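Local coordinates for protein arginine kinase (Cydia pomonella granulosis virus, PDB 6VVG) that probably acts as an ATP-dependent serine/threonine protein kinase of the granulovirus, with an activity that relies on side-to-side dimerization, and holds AMP in this crystal, at residues Pro182-His187 / Thr192-Trp197; Thr176-Ser181 / Thr209-Asp214; Arg254-Leu259 / Asp269-His274; Leu239-His244 / Lys248-Val253. All blocks are in the same frame, centred on the assembly; numbering follows the deposited sequence.

Contact 1 of 4, residues Pro182-His187 / Thr192-Trp197; sequences PEKIRH and TSFDWW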
# COMPACT_ATOMS: atom_id res chain seq x y z
N PRO A 182 -0.54 23.66 -4.10
CA PRO A 182 -1.81 24.31 -3.72
C PRO A 182 -2.88 23.31 -3.32
O PRO A 182 -3.64 23.53 -2.38
CB PRO A 182 -2.21 25.10 -4.98
CG PRO A 182 -0.90 25.35 -5.69
CD PRO A 182 -0.05 24.11 -5.42
N GLU A 183 -2.93 22.17 -4.03
CA GLU A 183 -3.96 21.18 -3.77
C GLU A 183 -3.75 20.48 -2.43
O GLU A 183 -4.72 20.21 -1.71
CB GLU A 183 -3.98 20.16 -4.91
CG GLU A 183 -4.46 20.71 -6.26
CD GLU A 183 -3.49 21.71 -6.87
OE1 GLU A 183 -2.26 21.51 -6.73
OE2 GLU A 183 -3.95 22.69 -7.48
N LYS A 184 -2.50 20.18 -2.08
CA LYS A 184 -2.25 19.57 -0.78
C LYS A 184 -2.56 20.54 0.35
O LYS A 184 -3.08 20.14 1.40
CB LYS A 184 -0.80 19.08 -0.68
CG LYS A 184 -0.53 18.30 0.61
CD LYS A 184 0.81 17.57 0.58
CE LYS A 184 1.10 16.90 1.92
NZ LYS A 184 2.19 15.89 1.84
N ILE A 185 -2.24 21.83 0.16
CA ILE A 185 -2.60 22.83 1.15
C ILE A 185 -4.11 22.82 1.38
O ILE A 185 -4.57 22.97 2.52
CB ILE A 185 -2.12 24.23 0.70
CG1 ILE A 185 -0.59 24.29 0.72
CG2 ILE A 185 -2.71 25.31 1.60
CD1 ILE A 185 -0.01 25.43 -0.10
N ARG A 186 -4.88 22.62 0.32
CA ARG A 186 -6.34 22.63 0.38
C ARG A 186 -6.92 21.26 0.71
O ARG A 186 -8.13 21.04 0.51
CB ARG A 186 -6.91 23.16 -0.94
CG ARG A 186 -6.49 24.59 -1.26
CD ARG A 186 -7.30 25.20 -2.40
NE ARG A 186 -7.23 24.41 -3.63
CZ ARG A 186 -6.44 24.69 -4.66
NH1 ARG A 186 -5.64 25.75 -4.62
NH2 ARG A 186 -6.44 23.92 -5.73
N HIS A 187 -6.10 20.34 1.21
CA HIS A 187 -6.56 19.02 1.66
C HIS A 187 -7.31 18.27 0.56
O HIS A 187 -8.31 17.59 0.82
CB HIS A 187 -7.44 19.13 2.91
CG HIS A 187 -6.70 19.56 4.14
ND1 HIS A 187 -5.84 18.73 4.82
CD2 HIS A 187 -6.69 20.74 4.81
CE1 HIS A 187 -5.33 19.38 5.86
NE2 HIS A 187 -5.83 20.60 5.87
N THR A 192 -1.10 12.39 -8.06
CA THR A 192 0.22 12.52 -8.67
C THR A 192 0.67 13.97 -8.73
O THR A 192 1.88 14.25 -8.66
CB THR A 192 0.22 11.91 -10.08
OG1 THR A 192 -0.80 12.53 -10.88
CG2 THR A 192 -0.03 10.41 -10.01
N SER A 193 -0.27 14.91 -8.87
CA SER A 193 0.11 16.31 -8.97
C SER A 193 0.86 16.79 -7.73
O SER A 193 1.67 17.72 -7.82
CB SER A 193 -1.14 17.17 -9.21
OG SER A 193 -1.95 17.25 -8.05
N PHE A 194 0.61 16.17 -6.58
CA PHE A 194 1.39 16.48 -5.39
C PHE A 194 2.88 16.30 -5.68
O PHE A 194 3.70 17.17 -5.39
CB PHE A 194 1.00 15.56 -4.22
CG PHE A 194 -0.31 15.91 -3.58
CD1 PHE A 194 -1.29 16.61 -4.26
CD2 PHE A 194 -0.56 15.51 -2.27
CE1 PHE A 194 -2.49 16.91 -3.65
CE2 PHE A 194 -1.76 15.81 -1.66
CZ PHE A 194 -2.72 16.51 -2.35
N ASP A 195 3.24 15.14 -6.24
CA ASP A 195 4.63 14.85 -6.55
C ASP A 195 5.15 15.79 -7.63
O ASP A 195 6.29 16.27 -7.55
CB ASP A 195 4.77 13.39 -7.00
CG ASP A 195 4.79 12.41 -5.84
OD1 ASP A 195 4.90 12.86 -4.68
OD2 ASP A 195 4.69 11.19 -6.09
N TRP A 196 4.34 16.05 -8.66
CA TRP A 196 4.81 16.87 -9.77
C TRP A 196 5.13 18.29 -9.31
O TRP A 196 6.10 18.89 -9.77
CB TRP A 196 3.78 16.88 -10.89
CG TRP A 196 3.59 15.52 -11.50
CD1 TRP A 196 2.41 14.94 -11.87
CD2 TRP A 196 4.62 14.56 -11.79
NE1 TRP A 196 2.65 13.68 -12.39
CE2 TRP A 196 3.99 13.43 -12.35
CE3 TRP A 196 6.01 14.55 -11.65
CZ2 TRP A 196 4.70 12.30 -12.75
CZ3 TRP A 196 6.71 13.43 -12.05
CH2 TRP A 196 6.06 12.32 -12.60
N TRP A 197 4.32 18.84 -8.40
CA TRP A 197 4.62 20.16 -7.85
C TRP A 197 5.97 20.15 -7.13
O TRP A 197 6.80 21.05 -7.33
CB TRP A 197 3.51 20.61 -6.90
CG TRP A 197 3.76 21.94 -6.27
CD1 TRP A 197 4.46 22.19 -5.13
CD2 TRP A 197 3.28 23.21 -6.73
NE1 TRP A 197 4.46 23.54 -4.86
CE2 TRP A 197 3.74 24.18 -5.82
CE3 TRP A 197 2.51 23.61 -7.82
CZ2 TRP A 197 3.46 25.54 -5.98
CZ3 TRP A 197 2.23 24.96 -7.97
CH2 TRP A 197 2.70 25.90 -7.05
O HOH W 1 -1.01 19.16 -6.46

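Contact 2 of 4, residues Thr176-Ser181 / Thr209-Asp214; sequences TTVYFS and TEYPFD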
# COMPACT_ATOMS: atom_id res chain seq x y z
N THR A 176 6.99 18.11 4.16
CA THR A 176 7.61 19.42 4.32
C THR A 176 6.74 20.50 3.70
O THR A 176 6.49 20.49 2.49
CB THR A 176 9.01 19.44 3.70
OG1 THR A 176 9.75 18.29 4.15
CG2 THR A 176 9.76 20.71 4.09
N THR A 177 6.33 21.46 4.53
CA THR A 177 5.34 22.45 4.13
C THR A 177 5.76 23.19 2.87
O THR A 177 4.93 23.46 1.99
CB THR A 177 5.12 23.43 5.28
OG1 THR A 177 4.75 22.71 6.46
CG2 THR A 177 4.03 24.44 4.94
N VAL A 178 7.04 23.52 2.74
CA VAL A 178 7.47 24.42 1.67
C VAL A 178 7.51 23.71 0.33
O VAL A 178 7.80 24.32 -0.70
CB VAL A 178 8.84 25.05 1.98
CG1 VAL A 178 8.74 26.02 3.16
CG2 VAL A 178 9.88 23.97 2.26
N TYR A 179 7.21 22.41 0.32
CA TYR A 179 7.03 21.67 -0.92
C TYR A 179 5.57 21.36 -1.20
O TYR A 179 5.27 20.67 -2.18
CB TYR A 179 7.84 20.36 -0.88
CG TYR A 179 9.34 20.52 -1.08
CD1 TYR A 179 10.18 20.75 -0.00
CD2 TYR A 179 9.90 20.43 -2.35
CE1 TYR A 179 11.54 20.90 -0.17
CE2 TYR A 179 11.27 20.58 -2.53
CZ TYR A 179 12.09 20.81 -1.44
OH TYR A 179 13.44 20.95 -1.61
N PHE A 180 4.65 21.87 -0.38
CA PHE A 180 3.23 21.55 -0.54
C PHE A 180 2.66 22.22 -1.78
O PHE A 180 2.81 23.44 -1.95
CB PHE A 180 2.43 22.01 0.68
CG PHE A 180 2.55 21.13 1.90
CD1 PHE A 180 3.51 20.14 1.98
CD2 PHE A 180 1.70 21.31 2.97
CE1 PHE A 180 3.62 19.35 3.11
CE2 PHE A 180 1.79 20.53 4.10
CZ PHE A 180 2.76 19.54 4.17
N SER A 181 1.96 21.45 -2.61
CA SER A 181 1.25 22.02 -3.74
C SER A 181 0.00 22.77 -3.27
O SER A 181 -0.48 22.54 -2.15
CB SER A 181 0.84 20.93 -4.72
OG SER A 181 -0.25 20.17 -4.20
N THR A 209 19.70 27.24 -7.84
CA THR A 209 20.30 27.12 -6.51
C THR A 209 19.55 27.95 -5.48
O THR A 209 20.06 28.16 -4.37
CB THR A 209 21.78 27.53 -6.50
OG1 THR A 209 21.91 28.95 -6.53
CG2 THR A 209 22.52 26.92 -7.68
N GLU A 210 18.35 28.43 -5.80
CA GLU A 210 17.52 29.17 -4.86
C GLU A 210 16.13 28.54 -4.81
O GLU A 210 15.68 27.88 -5.75
CB GLU A 210 17.40 30.65 -5.26
CG GLU A 210 18.72 31.41 -5.26
CD GLU A 210 19.17 31.80 -3.86
OE1 GLU A 210 18.46 31.46 -2.89
OE2 GLU A 210 20.22 32.45 -3.73
N TYR A 211 15.44 28.77 -3.68
CA TYR A 211 14.06 28.32 -3.49
C TYR A 211 13.11 29.25 -4.25
O TYR A 211 13.28 30.47 -4.23
CB TYR A 211 13.72 28.31 -2.00
CG TYR A 211 12.31 27.90 -1.67
CD1 TYR A 211 11.94 26.56 -1.63
CD2 TYR A 211 11.34 28.85 -1.39
CE1 TYR A 211 10.64 26.19 -1.34
CE2 TYR A 211 10.05 28.49 -1.10
CZ TYR A 211 9.70 27.16 -1.08
OH TYR A 211 8.40 26.80 -0.79
N PRO A 212 12.12 28.69 -4.96
CA PRO A 212 11.33 29.54 -5.87
C PRO A 212 10.63 30.70 -5.19
O PRO A 212 10.63 31.81 -5.73
CB PRO A 212 10.32 28.55 -6.49
CG PRO A 212 10.35 27.32 -5.57
CD PRO A 212 11.77 27.26 -5.08
N PHE A 213 10.02 30.49 -4.02
CA PHE A 213 9.09 31.45 -3.45
C PHE A 213 9.73 32.25 -2.32
O PHE A 213 10.83 31.96 -1.85
CB PHE A 213 7.83 30.72 -2.98
CG PHE A 213 7.22 29.84 -4.03
CD1 PHE A 213 6.65 30.40 -5.17
CD2 PHE A 213 7.22 28.46 -3.90
CE1 PHE A 213 6.09 29.60 -6.15
CE2 PHE A 213 6.66 27.66 -4.88
CZ PHE A 213 6.10 28.23 -6.00
N ASP A 214 9.00 33.29 -1.89
CA ASP A 214 9.58 34.39 -1.13
C ASP A 214 9.51 34.10 0.37
O ASP A 214 8.62 34.54 1.09
CB ASP A 214 8.84 35.68 -1.47
CG ASP A 214 9.61 36.94 -1.11
OD1 ASP A 214 10.77 36.83 -0.66
OD2 ASP A 214 9.05 38.04 -1.27

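Contact 3 of 4, residues Arg254-Leu259 / Asp269-His274; sequences RRMLAL and DEIIKH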
# COMPACT_ATOMS: atom_id res chain seq x y z
N ARG A 254 8.27 27.84 -14.72
CA ARG A 254 7.05 28.63 -14.64
C ARG A 254 5.82 27.73 -14.73
O ARG A 254 4.91 27.79 -13.89
CB ARG A 254 6.98 29.68 -15.75
CG ARG A 254 8.22 30.52 -15.98
CD ARG A 254 8.52 31.47 -14.82
NE ARG A 254 9.24 32.66 -15.28
CZ ARG A 254 8.93 33.91 -14.92
NH1 ARG A 254 9.63 34.93 -15.39
NH2 ARG A 254 7.94 34.13 -14.06
N ARG A 255 5.77 26.89 -15.77
CA ARG A 255 4.62 26.04 -16.01
C ARG A 255 4.55 24.88 -15.03
O ARG A 255 3.45 24.38 -14.76
CB ARG A 255 4.64 25.52 -17.46
CG ARG A 255 4.58 26.66 -18.48
CD ARG A 255 4.47 26.18 -19.93
NE ARG A 255 4.40 27.32 -20.85
CZ ARG A 255 3.29 27.77 -21.42
NH1 ARG A 255 2.13 27.16 -21.18
NH2 ARG A 255 3.33 28.81 -22.23
N MET A 256 5.68 24.47 -14.46
CA MET A 256 5.63 23.46 -13.41
C MET A 256 4.97 24.00 -12.15
O MET A 256 4.35 23.24 -11.40
CB MET A 256 7.04 22.96 -13.08
CG MET A 256 7.66 22.05 -14.12
SD MET A 256 6.82 20.46 -14.30
CE MET A 256 7.05 19.75 -12.67
N LEU A 257 5.10 25.30 -11.89
CA LEU A 257 4.68 25.89 -10.62
C LEU A 257 3.54 26.88 -10.79
O LEU A 257 3.29 27.71 -9.90
CB LEU A 257 5.87 26.57 -9.93
CG LEU A 257 7.00 25.58 -9.60
CD1 LEU A 257 8.26 26.26 -9.11
CD2 LEU A 257 6.49 24.57 -8.56
N ALA A 258 2.82 26.81 -11.92
CA ALA A 258 1.63 27.63 -12.10
C ALA A 258 0.65 27.39 -10.96
O ALA A 258 0.30 26.24 -10.65
CB ALA A 258 0.97 27.29 -13.44
N LEU A 259 0.21 28.47 -10.32
CA LEU A 259 -0.77 28.34 -9.25
C LEU A 259 -2.02 27.61 -9.73
O LEU A 259 -2.50 26.67 -9.08
CB LEU A 259 -1.14 29.72 -8.70
CG LEU A 259 -2.30 29.74 -7.70
CD1 LEU A 259 -1.98 28.84 -6.51
CD2 LEU A 259 -2.59 31.16 -7.24
N ASP A 269 2.61 13.27 -18.87
CA ASP A 269 2.71 13.55 -20.30
C ASP A 269 2.99 15.03 -20.55
O ASP A 269 3.78 15.37 -21.45
CB ASP A 269 1.42 13.13 -21.00
CG ASP A 269 1.36 11.63 -21.25
OD1 ASP A 269 2.18 11.12 -22.03
OD2 ASP A 269 0.49 10.96 -20.66
N GLU A 270 2.37 15.91 -19.78
CA GLU A 270 2.66 17.34 -19.92
C GLU A 270 4.12 17.62 -19.61
O GLU A 270 4.80 18.33 -20.36
CB GLU A 270 1.75 18.15 -18.99
CG GLU A 270 0.35 18.37 -19.51
CD GLU A 270 -0.57 18.97 -18.46
OE1 GLU A 270 -0.56 18.48 -17.31
OE2 GLU A 270 -1.28 19.94 -18.78
N ILE A 271 4.62 17.08 -18.50
CA ILE A 271 5.99 17.36 -18.08
C ILE A 271 6.98 16.84 -19.12
O ILE A 271 7.85 17.57 -19.59
CB ILE A 271 6.26 16.74 -16.70
CG1 ILE A 271 5.34 17.36 -15.64
CG2 ILE A 271 7.72 16.92 -16.31
CD1 ILE A 271 5.28 16.56 -14.35
N ILE A 272 6.85 15.56 -19.48
CA ILE A 272 7.86 14.91 -20.31
C ILE A 272 7.87 15.44 -21.74
O ILE A 272 8.86 15.26 -22.45
CB ILE A 272 7.63 13.39 -20.28
CG1 ILE A 272 8.90 12.64 -20.67
CG2 ILE A 272 6.48 13.00 -21.20
CD1 ILE A 272 10.00 12.75 -19.64
N LYS A 273 6.81 16.12 -22.17
CA LYS A 273 6.74 16.65 -23.53
C LYS A 273 7.13 18.12 -23.62
O LYS A 273 7.10 18.68 -24.72
CB LYS A 273 5.33 16.45 -24.09
CG LYS A 273 5.02 15.00 -24.48
CD LYS A 273 3.58 14.83 -24.96
CE LYS A 273 3.33 13.39 -25.41
NZ LYS A 273 2.18 13.28 -26.34
N HIS A 274 7.50 18.75 -22.51
CA HIS A 274 7.88 20.16 -22.56
C HIS A 274 9.21 20.32 -23.28
O HIS A 274 10.10 19.47 -23.14
CB HIS A 274 7.97 20.74 -21.16
CG HIS A 274 8.19 22.22 -21.14
ND1 HIS A 274 9.44 22.79 -21.18
CD2 HIS A 274 7.31 23.25 -21.10
CE1 HIS A 274 9.33 24.11 -21.16
NE2 HIS A 274 8.04 24.41 -21.12

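Contact 4 of 4, residues Leu239-His244 / Lys248-Val253; sequences LPTIEH and KANDFV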
# COMPACT_ATOMS: atom_id res chain seq x y z
N LEU A 239 6.95 34.21 -10.22
CA LEU A 239 8.10 33.33 -10.11
C LEU A 239 9.33 34.03 -10.69
O LEU A 239 9.31 34.42 -11.86
CB LEU A 239 7.85 32.03 -10.85
CG LEU A 239 8.81 30.88 -10.53
CD1 LEU A 239 8.58 30.40 -9.09
CD2 LEU A 239 8.67 29.73 -11.51
N PRO A 240 10.40 34.22 -9.91
CA PRO A 240 11.57 34.91 -10.45
C PRO A 240 12.17 34.18 -11.65
O PRO A 240 12.28 32.95 -11.66
CB PRO A 240 12.55 34.95 -9.27
CG PRO A 240 11.68 34.82 -8.04
CD PRO A 240 10.51 33.96 -8.46
N THR A 241 12.58 34.95 -12.65
CA THR A 241 13.35 34.40 -13.75
C THR A 241 14.69 33.88 -13.24
O THR A 241 15.34 34.51 -12.39
CB THR A 241 13.58 35.46 -14.83
OG1 THR A 241 12.32 35.93 -15.32
CG2 THR A 241 14.39 34.89 -15.98
N ILE A 242 15.11 32.73 -13.76
CA ILE A 242 16.44 32.19 -13.48
C ILE A 242 17.38 32.75 -14.53
O ILE A 242 17.33 32.35 -15.70
CB ILE A 242 16.44 30.65 -13.48
CG1 ILE A 242 15.31 30.13 -12.58
CG2 ILE A 242 17.78 30.13 -13.00
CD1 ILE A 242 15.11 28.63 -12.67
N GLU A 243 18.24 33.68 -14.12
CA GLU A 243 18.91 34.56 -15.08
C GLU A 243 19.80 33.77 -16.03
O GLU A 243 19.77 34.00 -17.25
CB GLU A 243 19.71 35.62 -14.33
CG GLU A 243 20.19 36.78 -15.20
CD GLU A 243 19.05 37.51 -15.90
OE1 GLU A 243 17.87 37.29 -15.54
OE2 GLU A 243 19.33 38.30 -16.82
N HIS A 244 20.60 32.85 -15.51
CA HIS A 244 21.67 32.23 -16.30
C HIS A 244 21.34 30.79 -16.70
O HIS A 244 22.22 29.92 -16.77
CB HIS A 244 23.00 32.28 -15.55
CG HIS A 244 23.43 33.67 -15.18
ND1 HIS A 244 23.33 34.73 -16.06
CD2 HIS A 244 23.95 34.18 -14.04
CE1 HIS A 244 23.77 35.83 -15.48
NE2 HIS A 244 24.15 35.52 -14.25
N LYS A 248 14.00 28.00 -22.35
CA LYS A 248 13.22 26.78 -22.19
C LYS A 248 13.22 26.32 -20.74
O LYS A 248 12.18 25.89 -20.22
CB LYS A 248 13.77 25.67 -23.10
CG LYS A 248 13.29 25.75 -24.54
CD LYS A 248 14.12 24.85 -25.45
CE LYS A 248 13.66 24.95 -26.90
NZ LYS A 248 14.39 24.01 -27.79
N ALA A 249 14.37 26.40 -20.07
CA ALA A 249 14.43 26.01 -18.66
C ALA A 249 13.54 26.91 -17.81
O ALA A 249 12.86 26.43 -16.89
CB ALA A 249 15.87 26.07 -18.16
N ASN A 250 13.53 28.21 -18.10
CA ASN A 250 12.65 29.11 -17.37
C ASN A 250 11.19 28.78 -17.64
O ASN A 250 10.40 28.65 -16.71
CB ASN A 250 12.97 30.56 -17.73
CG ASN A 250 14.08 31.14 -16.88
OD1 ASN A 250 13.92 31.32 -15.67
ND2 ASN A 250 15.22 31.42 -17.50
N ASP A 251 10.83 28.61 -18.91
CA ASP A 251 9.45 28.27 -19.23
C ASP A 251 9.01 26.99 -18.54
O ASP A 251 7.85 26.85 -18.16
CB ASP A 251 9.27 28.14 -20.74
CG ASP A 251 7.82 28.18 -21.16
OD1 ASP A 251 7.18 29.24 -21.00
OD2 ASP A 251 7.31 27.14 -21.65
N PHE A 252 9.94 26.04 -18.36
CA PHE A 252 9.61 24.80 -17.68
C PHE A 252 9.18 25.06 -16.24
O PHE A 252 8.11 24.61 -15.81
CB PHE A 252 10.82 23.85 -17.72
CG PHE A 252 10.56 22.51 -17.10
CD1 PHE A 252 9.73 21.59 -17.73
CD2 PHE A 252 11.15 22.16 -15.90
CE1 PHE A 252 9.49 20.35 -17.16
CE2 PHE A 252 10.92 20.92 -15.32
CZ PHE A 252 10.09 20.01 -15.96
N VAL A 253 9.98 25.80 -15.48
CA VAL A 253 9.68 25.95 -14.06
C VAL A 253 8.45 26.83 -13.86
O VAL A 253 7.65 26.60 -12.95
CB VAL A 253 10.90 26.49 -13.28
CG1 VAL A 253 12.09 25.54 -13.45
CG2 VAL A 253 11.26 27.89 -13.73
O HOH W 2 11.59 31.40 -13.98

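Contact 1 of 4, residues Pro182-His187 / Thr192-Trp197
Pro182 opens the short helix 182-185 and sets its ring on the indole of Trp197. Its CD lies 3.4 Å from the centroid of the six-membered ring of Trp197 and only 7° off the normal, a CH-pi contact squarely over the face. Trp197 reaches it with CG anti to the backbone N (chi1 179°), which sends the indole across the gap, and Tyr235 of helix 228-235 meets the same indole.

Glu183 comes next, its CB 3.8 Å from CE1 of Phe194. The chain bends at chi2 (68°), bringing the carboxylate back over the start of its own helix. There a water donates to Glu183 OE1 at 2.7 Å and to Ser193 OG at 2.7 Å; Ser193 OG also hydrogen-bonds Gln191. OE1 of Glu183 forms a salt bridge with Arg264 as well, and OE2 pairs with Arg186 in a salt bridge whose hydrogen bond is weak. A glutamate after Ser-Pro, bridged to a later arginine, matches the APE-motif ion pair of protein kinases.

Lys184 lays CB over a face of Phe194, 3.7 Å from the ring centroid, and its extended chain runs on past CD2 and CE2, carrying NZ away to Asp174 and Asn140. After Ile185 the helix stops in a Schellman motif, with His187 at the positive-phi position.

Chemically, the contact is two aliphatic groups laid on two aromatic faces, with a single water as the polar link. The buried Glu183 carboxylate has several partners, and the positive charge of Arg264 would be expected to favour its ionised form.

Contact 2 of 4, residues Thr176-Ser181 / Thr209-Asp214
Val178 and Tyr211 join two irregular pieces of backbone that stay well apart: the closest CA atoms, those of Val178 and Phe213, are 8.8 Å from each other. Residues 177-179 make a single 3-10 turn, in which Tyr179 N bonds to Thr176 O and Phe180 N to Thr177 O. Thr209-Asp214 has no regular structure; Thr209 leaves helix 192-208 with positive phi. In sequence and position, Thr176-Ser181 probably corresponds to the P+1 loop of protein kinases, just ahead of the APE-like Ser-Pro-Glu.

One side chain spans the gap. Tyr211 holds CG anti to its own nitrogen (chi1 179°), aiming the phenol at the turn, and its OH donates to Val178 O over 2.6 Å. The hydroxyl lies in the carbonyl plane on a lone pair, with a C=O...O angle of 124°. Beside this bond Val178 CB sits 3.3 Å from Tyr211 OH and 3.8 Å from Tyr211 CZ, so aliphatic carbon lies against the phenol end. Pro212 CD rests over one face of the Tyr211 ring, 3.4 Å above its plane, and Met231 and Glu205 touch the same side chain.

The contact therefore rests on one short, well-directed phenol-to-carbonyl bond with a small apolar shoulder. It fixes where the tyrosine ring ends, and it engages a carbonyl of the turn that the two internal backbone bonds leave aside.

Contact 3 of 4, residues Arg254-Leu259 / Asp269-His274
Met256 bends at both chi2 (-66°) and chi3 (-63°), and this curl carries its sulfur to Ile271. Met256 SD lies 3.7 Å from Ile271 CG1, with the two side chains crossing at about a right angle. The methyl continues along the branched chain: Met256 CE is 4.0 Å from Ile271 CD1, the end of an arm that points away from the isoleucine carbonyl carbon (chi1 -62°).

A looser meeting lies nearer the surface. Arg255 extends from CG to NE, and its CD comes to the edge of the imidazole of His274, 4.2 Å from NE2. The polar ends of the two side chains do not meet; both turn to Asp251, one helical turn before Arg255: Asp251 OD2 forms a salt bridge with Arg255 NE and a hydrogen bond with His274 NE2. This shared carboxylate would probably offset the positive charge of the arginine beside the histidine.

Helix 268-272 is thus packed against the end of helix 247-256 in the helical lobe of the kinase fold. Helix 192-208 completes the apolar layer, with Val199 touching Met256 and Trp196 touching Ile271, while Leu265 of the intervening loop lies against Met256.

Contact 4 of 4, residues Leu239-His244 / Lys248-Val253
Asn250 OD1 is gripped from two quarters. The backbone N of Ile242 donates to it at 2.7 Å, in the carbonyl plane and on a lone pair, with an N-H...O angle of 162°. A water donates to the same Asn250 OD1 at 2.9 Å and also to Pro240 O, tying that loop carbonyl to the amide. The other end of the group is used as well: Asn250 ND2 gives a nearly straight bond (169°) to Ile242 O, 2.9 Å away and within the plane of the amide, though tilted 23° from the plane of the acceptor carbonyl.

The amide thus pairs with both the N-H and the C=O of one residue, much as a neighbouring strand would, and two bonds of this kind fix its rotation. In this way the irregular segment Leu239-His244, which follows helix 228-235, is tied to the flank of helix 247-256, the counterpart of helix αH in the C-lobe of protein kinases. Thr241, crossing the Asn250 side chain at about a right angle, brings CG2 to 3.6 Å from Asn250 OD1.

Next to the polar pairing runs an apolar strip. Leu239 CD2 is 3.9 Å from Val253 CG2, and it also rests against the carbonyl of Val253. Ile242 sends CD1 to that same methyl, Val253 CG2, at 4.1 Å. Tyr204 of helix 192-208 touches Leu239, Ile242 and Val253 together, closing the strip from the side of that helix.

Overall arrangement
All four contacts belong to the helical lobe, away from the AMP pocket, and helix 192-208 runs among them. Contact 1 is nested within the chain loop that contact 2 closes, their centres about 13 Å apart, and Trp197 spans several partners: its CD1 is 3.4 Å from Tyr179 O of contact 2, its CH2 3.4 Å from Leu257 O of contact 3. Contacts 3 and 4, about 12 Å between centres, share helix 247-256. Contact 2 reaches contact 4 through Pro212 CB, 3.6 Å from Leu239 CD1. Contacts 1 and 4 do not touch. Toward the active site, the carboxylate of Asp195 in contact 1 hydrogen-bonds the backbone N of His139 and of Asn140, in what corresponds to the kinase catalytic loop.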